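Local coordinates for protein beta-porphyranase A (Bacteroides plebeius, PDB 4AW7) that hydrolyses the sulfated red-seaweed polysaccharide porphyran at beta-D-galactopyranose-(1->4)-alpha-L-galactopyranose-6-sulfate linkages, releasing mostly disaccharides, at residues I114-A125 / L166-H177; D417-V428 / N453-S464. One frame throughout, in Å; residues are numbered along the deposited sequence.

Contact 1. Residues I114-A125 / L166-H177; sequences IQGGIDVQAAGA and LMVDFYASIGKH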
# COMPACT_ATOMS: atom_id res chain seq x y z
N ILE A 114 -21.96 -12.33 9.46
CA ILE A 114 -21.51 -13.69 9.24
C ILE A 114 -21.66 -14.44 10.57
O ILE A 114 -21.54 -13.84 11.63
CB ILE A 114 -20.07 -13.78 8.69
CG1 ILE A 114 -19.73 -15.20 8.21
CG2 ILE A 114 -19.05 -13.24 9.70
CD1 ILE A 114 -18.39 -15.32 7.48
N GLN A 115 -22.00 -15.73 10.51
CA GLN A 115 -22.21 -16.52 11.72
C GLN A 115 -22.11 -17.97 11.34
O GLN A 115 -22.32 -18.35 10.19
CB GLN A 115 -23.58 -16.19 12.35
CG GLN A 115 -23.96 -16.94 13.63
CD GLN A 115 -22.97 -16.76 14.75
OE1 GLN A 115 -21.86 -17.28 14.68
NE2 GLN A 115 -23.38 -16.05 15.81
N GLY A 116 -21.80 -18.82 12.31
CA GLY A 116 -21.85 -20.26 12.07
C GLY A 116 -23.21 -20.65 11.51
O GLY A 116 -24.24 -20.12 11.91
N GLY A 117 -23.17 -21.57 10.57
CA GLY A 117 -24.39 -22.12 10.00
C GLY A 117 -24.92 -21.35 8.81
O GLY A 117 -25.86 -21.77 8.16
N ILE A 118 -24.31 -20.21 8.50
CA ILE A 118 -24.71 -19.41 7.35
C ILE A 118 -24.64 -20.19 6.04
O ILE A 118 -23.71 -20.96 5.81
CB ILE A 118 -23.88 -18.08 7.27
CG1 ILE A 118 -24.54 -17.08 6.33
CG2 ILE A 118 -22.44 -18.36 6.93
CD1 ILE A 118 -23.96 -15.68 6.49
N ASP A 119 -25.63 -19.94 5.16
CA ASP A 119 -25.65 -20.49 3.83
C ASP A 119 -24.73 -19.60 2.97
O ASP A 119 -25.11 -18.51 2.55
CB ASP A 119 -27.10 -20.52 3.30
CG ASP A 119 -27.20 -21.05 1.86
OD1 ASP A 119 -26.20 -21.17 1.14
OD2 ASP A 119 -28.35 -21.42 1.45
N VAL A 120 -23.53 -20.08 2.75
CA VAL A 120 -22.51 -19.32 2.05
C VAL A 120 -22.88 -19.05 0.58
O VAL A 120 -22.62 -17.98 0.05
CB VAL A 120 -21.17 -20.11 2.13
CG1 VAL A 120 -20.17 -19.53 1.29
CG2 VAL A 120 -20.64 -20.19 3.58
N GLN A 121 -23.50 -20.02 -0.08
CA GLN A 121 -23.94 -19.79 -1.46
C GLN A 121 -25.04 -18.71 -1.51
O GLN A 121 -24.96 -17.81 -2.34
CB GLN A 121 -24.34 -21.13 -2.12
CG GLN A 121 -23.09 -22.04 -2.41
CD GLN A 121 -22.06 -21.34 -3.38
OE1 GLN A 121 -22.48 -20.88 -4.39
NE2 GLN A 121 -20.77 -21.24 -3.05
N ALA A 122 -25.99 -18.72 -0.58
CA ALA A 122 -27.02 -17.69 -0.53
C ALA A 122 -26.39 -16.33 -0.21
O ALA A 122 -26.87 -15.30 -0.72
CB ALA A 122 -28.15 -18.02 0.48
N ALA A 123 -25.42 -16.29 0.68
CA ALA A 123 -24.76 -15.03 1.02
C ALA A 123 -24.12 -14.44 -0.23
O ALA A 123 -24.25 -13.24 -0.49
CB ALA A 123 -23.73 -15.26 2.14
N GLY A 124 -23.42 -15.27 -0.99
CA GLY A 124 -22.79 -14.83 -2.22
C GLY A 124 -23.80 -14.38 -3.25
O GLY A 124 -23.66 -13.32 -3.91
N ALA A 125 -24.87 -15.16 -3.42
CA ALA A 125 -25.94 -14.77 -4.34
C ALA A 125 -26.54 -13.44 -3.97
O ALA A 125 -26.85 -12.62 -4.84
CB ALA A 125 -27.04 -15.87 -4.37
N LEU A 166 -14.56 -20.53 7.11
CA LEU A 166 -15.90 -20.04 6.76
C LEU A 166 -15.81 -18.60 6.20
O LEU A 166 -16.47 -18.29 5.19
CB LEU A 166 -16.82 -20.10 7.99
CG LEU A 166 -18.26 -19.58 7.80
CD1 LEU A 166 -18.97 -20.42 6.70
CD2 LEU A 166 -19.01 -19.64 9.10
N MET A 167 -15.00 -17.76 6.80
CA MET A 167 -14.83 -16.37 6.32
C MET A 167 -14.25 -16.38 4.91
O MET A 167 -14.67 -15.58 4.05
CB MET A 167 -13.94 -15.64 7.30
CG MET A 167 -14.62 -15.30 8.60
SD MET A 167 -13.42 -14.82 9.89
CE MET A 167 -14.51 -13.96 11.05
N VAL A 168 -13.30 -17.25 4.66
CA VAL A 168 -12.72 -17.37 3.33
C VAL A 168 -13.76 -17.89 2.33
O VAL A 168 -13.83 -17.41 1.20
CB VAL A 168 -11.44 -18.20 3.33
CG1 VAL A 168 -10.88 -18.40 1.92
CG2 VAL A 168 -10.37 -17.51 4.23
N ASP A 169 -14.59 -18.87 2.73
CA ASP A 169 -15.63 -19.38 1.86
C ASP A 169 -16.67 -18.30 1.52
O ASP A 169 -17.21 -18.28 0.42
CB ASP A 169 -16.30 -20.59 2.52
CG ASP A 169 -15.44 -21.82 2.52
OD1 ASP A 169 -14.45 -21.92 1.77
OD2 ASP A 169 -15.79 -22.76 3.31
N PHE A 170 -16.95 -17.43 2.48
CA PHE A 170 -17.85 -16.28 2.29
C PHE A 170 -17.25 -15.38 1.21
O PHE A 170 -17.93 -15.05 0.22
CB PHE A 170 -17.98 -15.60 3.66
CG PHE A 170 -18.94 -14.44 3.77
CD1 PHE A 170 -20.26 -14.64 4.11
CD2 PHE A 170 -18.48 -13.13 3.68
CE1 PHE A 170 -21.10 -13.58 4.32
CE2 PHE A 170 -19.30 -12.08 3.91
CZ PHE A 170 -20.64 -12.29 4.21
N TYR A 171 -15.99 -15.01 1.36
CA TYR A 171 -15.31 -14.24 0.31
C TYR A 171 -15.39 -14.92 -1.07
O TYR A 171 -15.71 -14.29 -2.09
CB TYR A 171 -13.83 -14.03 0.65
CG TYR A 171 -13.47 -12.76 1.38
CD1 TYR A 171 -13.12 -11.61 0.68
CD2 TYR A 171 -13.40 -12.68 2.77
CE1 TYR A 171 -12.79 -10.45 1.30
CE2 TYR A 171 -13.03 -11.50 3.42
CZ TYR A 171 -12.71 -10.38 2.67
OH TYR A 171 -12.32 -9.18 3.21
N ALA A 172 -15.09 -16.22 -1.11
CA ALA A 172 -15.04 -16.95 -2.37
C ALA A 172 -16.39 -16.95 -3.05
O ALA A 172 -16.49 -16.71 -4.26
CB ALA A 172 -14.58 -18.41 -2.15
N SER A 173 -17.45 -17.20 -2.28
CA SER A 173 -18.77 -17.22 -2.83
C SER A 173 -19.16 -15.87 -3.43
O SER A 173 -19.80 -15.76 -4.47
CB SER A 173 -19.77 -17.66 -1.76
OG SER A 173 -21.07 -17.65 -2.31
N ILE A 174 -18.79 -14.81 -2.74
CA ILE A 174 -19.12 -13.46 -3.20
C ILE A 174 -18.42 -13.20 -4.52
O ILE A 174 -19.05 -12.72 -5.48
CB ILE A 174 -18.75 -12.40 -2.13
CG1 ILE A 174 -19.72 -12.52 -0.95
CG2 ILE A 174 -18.74 -10.99 -2.76
CD1 ILE A 174 -19.28 -11.82 0.30
N GLY A 175 -17.11 -13.47 -4.58
CA GLY A 175 -16.38 -13.27 -5.84
C GLY A 175 -16.98 -14.09 -6.98
O GLY A 175 -17.18 -13.59 -8.08
N LYS A 176 -17.30 -15.35 -6.70
CA LYS A 176 -17.85 -16.21 -7.73
C LYS A 176 -19.17 -15.66 -8.26
O LYS A 176 -19.39 -15.57 -9.51
CB LYS A 176 -18.07 -17.61 -7.18
CG LYS A 176 -18.53 -18.58 -8.26
CD LYS A 176 -18.76 -19.97 -7.67
CE LYS A 176 -20.00 -20.00 -6.78
NZ LYS A 176 -20.39 -21.37 -6.30
N HIS A 177 -20.05 -15.27 -7.36
CA HIS A 177 -21.37 -14.81 -7.79
C HIS A 177 -21.32 -13.46 -8.51
O HIS A 177 -22.00 -13.26 -9.51
CB HIS A 177 -22.32 -14.74 -6.61
CG HIS A 177 -22.82 -16.08 -6.15
ND1 HIS A 177 -22.13 -16.88 -5.27
CD2 HIS A 177 -23.98 -16.72 -6.41
CE1 HIS A 177 -22.84 -17.97 -5.02
NE2 HIS A 177 -23.98 -17.89 -5.70
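Gly124 and Ser173 mark the tight point where two outer helices of the catalytic beta/alpha barrel, 120-132 and 160-179, pack together; their segments 120-125 and 166-177 cross at -45°. With no side chain on Gly124, the backbones close to 4.0 Å between Gly124 CA and Ile174 CA. Just before this point Val120 is a knob in the hole formed by Leu166, Asp169, Phe170 and Ser173. Its CG1, anti to the backbone N (chi1 171°), dips to 3.3 Å from Asp169 O, while CG2 meets Leu166 CD1. Ser173 OG donates to Val120 O (2.8 Å) from above the carbonyl plane, and Gly124 N reaches the same oxygen from the opposite face, so that one acceptor serves both the helix and the contact. On the buried flank the Phe170 ring has Ile114 CD1 over one face, 4.2 Å from its centroid in a CH-pi contact, and Ala123 CB obliquely beside it; Tyr75 meets the ring from outside the pair.

The solvent side is looser and polar. Gln121, bent at chi2, crosses Lys176 at about a right angle, and Lys176 NZ donates to Gln121 OE1 (2.9 Å), tilted from the amide carbonyl plane. Asp169 OD1 forms a salt bridge with Arg218. Close packing returns at His177, whose ring lies flat against the backbone of helix 120-132, with Ala125 N 3.4 Å above its centre. What fixes the ring's rotation is its own ND1, which donates to Ser173 O at 2.7 Å, the acceptor only 3° out of the imidazole plane.

Contact 2. Residues D417-V428 / N453-S464; sequences DVSNVTKRSLYV and NQTIVLVADVSS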
# COMPACT_ATOMS: atom_id res chain seq x y z
N ASP A 417 17.53 23.39 -17.84
CA ASP A 417 16.17 23.62 -18.31
C ASP A 417 15.18 23.92 -17.19
O ASP A 417 13.98 24.06 -17.45
CB ASP A 417 15.70 22.38 -19.08
CG ASP A 417 16.67 21.97 -20.15
OD1 ASP A 417 16.86 22.77 -21.10
OD2 ASP A 417 17.26 20.88 -20.04
N VAL A 418 15.65 23.97 -15.95
CA VAL A 418 14.80 24.05 -14.76
C VAL A 418 14.93 25.44 -14.13
O VAL A 418 16.02 26.02 -14.11
CB VAL A 418 15.18 22.92 -13.79
CG1 VAL A 418 14.38 23.01 -12.47
CG2 VAL A 418 14.91 21.59 -14.50
N SER A 419 13.81 25.97 -13.67
CA SER A 419 13.75 27.31 -13.07
C SER A 419 12.59 27.42 -12.10
O SER A 419 11.78 26.51 -12.01
CB SER A 419 13.58 28.37 -14.18
OG SER A 419 12.32 28.25 -14.84
N ASN A 420 12.49 28.55 -11.39
CA ASN A 420 11.36 28.81 -10.50
C ASN A 420 11.09 27.66 -9.52
O ASN A 420 9.99 27.12 -9.41
CB ASN A 420 10.13 29.16 -11.30
CG ASN A 420 10.35 30.38 -12.13
OD1 ASN A 420 11.05 31.31 -11.70
ND2 ASN A 420 9.83 30.37 -13.34
N VAL A 421 12.14 27.29 -8.81
CA VAL A 421 12.08 26.19 -7.86
C VAL A 421 11.42 26.62 -6.56
O VAL A 421 11.77 27.65 -5.95
CB VAL A 421 13.49 25.64 -7.58
CG1 VAL A 421 13.44 24.45 -6.61
CG2 VAL A 421 14.21 25.22 -8.90
N THR A 422 10.48 25.80 -6.10
CA THR A 422 9.83 25.95 -4.80
C THR A 422 10.03 24.65 -4.01
O THR A 422 9.91 23.54 -4.54
CB THR A 422 8.35 26.31 -4.94
OG1 THR A 422 8.22 27.52 -5.72
CG2 THR A 422 7.69 26.48 -3.63
N LYS A 423 10.37 24.79 -2.75
CA LYS A 423 10.58 23.67 -1.87
C LYS A 423 9.44 23.57 -0.88
O LYS A 423 9.22 24.50 -0.08
CB LYS A 423 11.90 23.80 -1.11
CG LYS A 423 12.13 22.66 -0.17
CD LYS A 423 13.50 22.65 0.46
CE LYS A 423 13.74 23.86 1.31
NZ LYS A 423 13.01 23.86 2.61
N ARG A 424 8.72 22.45 -0.90
CA ARG A 424 7.75 22.12 0.14
C ARG A 424 8.37 21.12 1.10
O ARG A 424 9.01 20.17 0.69
CB ARG A 424 6.52 21.48 -0.49
CG ARG A 424 5.87 22.26 -1.64
CD ARG A 424 4.77 21.46 -2.27
NE ARG A 424 4.16 22.14 -3.39
CZ ARG A 424 3.20 21.60 -4.13
NH1 ARG A 424 2.76 20.38 -3.86
NH2 ARG A 424 2.71 22.23 -5.18
N SER A 425 8.15 21.33 2.39
CA SER A 425 8.69 20.46 3.43
C SER A 425 7.62 20.17 4.47
O SER A 425 7.04 21.10 5.00
CB SER A 425 9.86 21.13 4.11
OG SER A 425 10.27 20.40 5.22
N LEU A 426 7.44 18.90 4.77
CA LEU A 426 6.54 18.45 5.82
C LEU A 426 7.35 17.62 6.81
O LEU A 426 7.81 16.50 6.50
CB LEU A 426 5.37 17.65 5.26
CG LEU A 426 4.21 17.39 6.22
CD1 LEU A 426 3.04 16.84 5.42
CD2 LEU A 426 4.58 16.50 7.41
N TYR A 427 7.58 18.18 7.99
CA TYR A 427 8.34 17.53 9.04
C TYR A 427 7.40 17.20 10.19
O TYR A 427 6.72 18.07 10.68
CB TYR A 427 9.49 18.43 9.53
CG TYR A 427 10.19 17.90 10.77
CD1 TYR A 427 10.58 16.59 10.85
CD2 TYR A 427 10.47 18.72 11.86
CE1 TYR A 427 11.22 16.06 11.96
CE2 TYR A 427 11.14 18.18 12.99
CZ TYR A 427 11.47 16.86 13.03
OH TYR A 427 12.14 16.36 14.16
N VAL A 428 7.35 15.94 10.57
CA VAL A 428 6.54 15.48 11.69
C VAL A 428 7.47 15.23 12.87
O VAL A 428 8.29 14.33 12.86
CB VAL A 428 5.74 14.20 11.36
CG1 VAL A 428 4.84 13.82 12.53
CG2 VAL A 428 4.91 14.38 10.10
N ASN A 453 11.52 11.55 9.35
CA ASN A 453 10.12 11.97 9.33
C ASN A 453 9.85 13.30 8.65
O ASN A 453 8.82 13.93 8.87
CB ASN A 453 9.50 11.88 10.72
CG ASN A 453 9.59 10.50 11.31
OD1 ASN A 453 9.38 9.50 10.63
ND2 ASN A 453 10.01 10.42 12.56
N GLN A 454 10.79 13.70 7.79
CA GLN A 454 10.61 14.81 6.90
C GLN A 454 10.50 14.28 5.48
O GLN A 454 11.25 13.40 5.07
CB GLN A 454 11.78 15.81 7.01
CG GLN A 454 11.67 16.98 6.07
CD GLN A 454 12.89 17.91 6.13
OE1 GLN A 454 13.97 17.50 6.48
NE2 GLN A 454 12.71 19.16 5.69
N THR A 455 9.54 14.82 4.75
CA THR A 455 9.36 14.59 3.33
C THR A 455 9.41 15.94 2.61
O THR A 455 8.77 16.90 3.07
CB THR A 455 8.04 13.86 3.06
OG1 THR A 455 7.97 12.72 3.92
CG2 THR A 455 7.87 13.48 1.61
N ILE A 456 10.11 15.98 1.50
CA ILE A 456 10.30 17.20 0.72
C ILE A 456 9.75 16.96 -0.69
O ILE A 456 9.99 15.91 -1.30
CB ILE A 456 11.84 17.57 0.66
CG1 ILE A 456 12.35 17.96 2.07
CG2 ILE A 456 12.15 18.67 -0.36
CD1 ILE A 456 13.87 17.98 2.23
N VAL A 457 9.06 17.96 -1.22
CA VAL A 457 8.65 18.00 -2.61
C VAL A 457 9.15 19.31 -3.19
O VAL A 457 8.80 20.40 -2.71
CB VAL A 457 7.12 17.86 -2.77
CG1 VAL A 457 6.68 18.09 -4.20
CG2 VAL A 457 6.64 16.51 -2.28
N LEU A 458 10.02 19.18 -4.18
CA LEU A 458 10.49 20.31 -4.98
C LEU A 458 9.62 20.42 -6.22
O LEU A 458 9.34 19.42 -6.89
CB LEU A 458 11.92 20.06 -5.39
CG LEU A 458 12.96 20.00 -4.27
CD1 LEU A 458 14.23 19.31 -4.71
CD2 LEU A 458 13.29 21.39 -3.80
N VAL A 459 9.18 21.65 -6.52
CA VAL A 459 8.33 21.94 -7.66
C VAL A 459 9.08 22.97 -8.49
O VAL A 459 9.58 23.97 -7.95
CB VAL A 459 6.95 22.48 -7.25
CG1 VAL A 459 6.06 22.73 -8.50
CG2 VAL A 459 6.32 21.56 -6.24
N ALA A 460 9.19 22.73 -9.78
CA ALA A 460 9.94 23.66 -10.63
C ALA A 460 9.35 23.71 -12.02
O ALA A 460 8.60 22.81 -12.43
CB ALA A 460 11.38 23.20 -10.72
N ASP A 461 9.68 24.77 -12.76
CA ASP A 461 9.36 24.84 -14.18
C ASP A 461 10.46 24.19 -14.94
O ASP A 461 11.62 24.28 -14.57
CB ASP A 461 9.22 26.29 -14.68
CG ASP A 461 8.07 27.04 -14.07
OD1 ASP A 461 7.13 26.43 -13.58
OD2 ASP A 461 8.10 28.31 -14.12
N VAL A 462 10.08 23.50 -16.01
CA VAL A 462 11.05 22.81 -16.83
C VAL A 462 10.66 23.08 -18.28
O VAL A 462 9.50 22.98 -18.65
CB VAL A 462 11.10 21.26 -16.50
CG1 VAL A 462 9.73 20.58 -16.66
CG2 VAL A 462 12.16 20.59 -17.35
N SER A 463 11.65 23.42 -19.08
CA SER A 463 11.37 23.87 -20.45
C SER A 463 11.73 22.86 -21.52
O SER A 463 11.45 23.12 -22.72
CB SER A 463 12.11 25.18 -20.73
OG SER A 463 13.51 25.03 -20.53
N SER A 464 12.32 21.72 -21.14
CA SER A 464 12.98 20.78 -22.09
C SER A 464 12.10 20.39 -23.27
O SER A 464 10.93 20.04 -23.11
CB SER A 464 13.48 19.52 -21.37
OG SER A 464 12.41 18.90 -20.68
O HOH W 1 7.81 26.37 -8.29
O HOH W 2 10.55 13.03 13.93
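Strands 421-428 and 454-462 run antiparallel, their axes 4.6 Å apart at closest approach and 165° between directions, and a beta bulge between Ser419 and Thr422 shifts the register by one residue. Paired backbone bonds at Thr422-Val459, Arg424-Val457 and Leu426-Thr455 give the regular ladder, and Ser419-Asp461 resumes it beyond the bulge. There, a water bonded to Asn420 O, Val459 O and Thr422 OG1 bridges the strands; Thr422 OG1 also hydrogen-bonds Asn440 OD1.

Polar side chains reinforce the ladder. At the bulge Asn420 ND2 donates almost straight (174°) to Asp461 OD2 at 2.8 Å, on the anti side and tilted out of the plane of a carboxylate turned nearly perpendicular to the amide; OD1 of the same aspartate holds a salt bridge to Arg392. On the sheet face bearing Lys423 and Leu458, Gln454 stretches out, CG anti to the backbone N (chi1 178°), until its NE2 donates to Ser425 OG (2.8 Å). Lys423 CB rests on Leu458 CD2 at 3.9 Å. Nearer the bulge Val418 CG1 is pressed to 3.5 Å from Ala460 CB, tighter than usual carbon contact. On the other face Val459 CG2 lies 3.4 Å above the guanidinium plane of Arg424, whose NH1 continues to the carbonyl oxygens of Lys366 and Leu364.

Helix 293-305 touches Leu426 and Thr455 on that same face, joining barrel to sandwich. The chemistry implies a seam held chiefly by backbone bonds, its buried arginine probably oriented in part by the two peptide carbonyls that NH1 reaches.

How the contacts relate
The two contacts sit on opposite sides of the chain's centre, 50 Å apart between their centres and about 30 Å between nearest atoms, so neither touches the other. Contact 1 closes before contact 2 opens along the chain. They share no helix, strand or sheet: 114-125 / 166-177 joins helices on the outside of the parallel-stranded catalytic barrel, whereas 417-428 / 453-464 joins neighbouring strands in the mixed sheet of the first beta-sandwich domain. Contact 1 lies nearer the substrate, with the Met167 side chain about 9 Å from that of the inferred proton donor Glu146; contact 2 is remote from the annotated sites. The two thus consolidate different domains, the substrate-binding barrel and the sandwich.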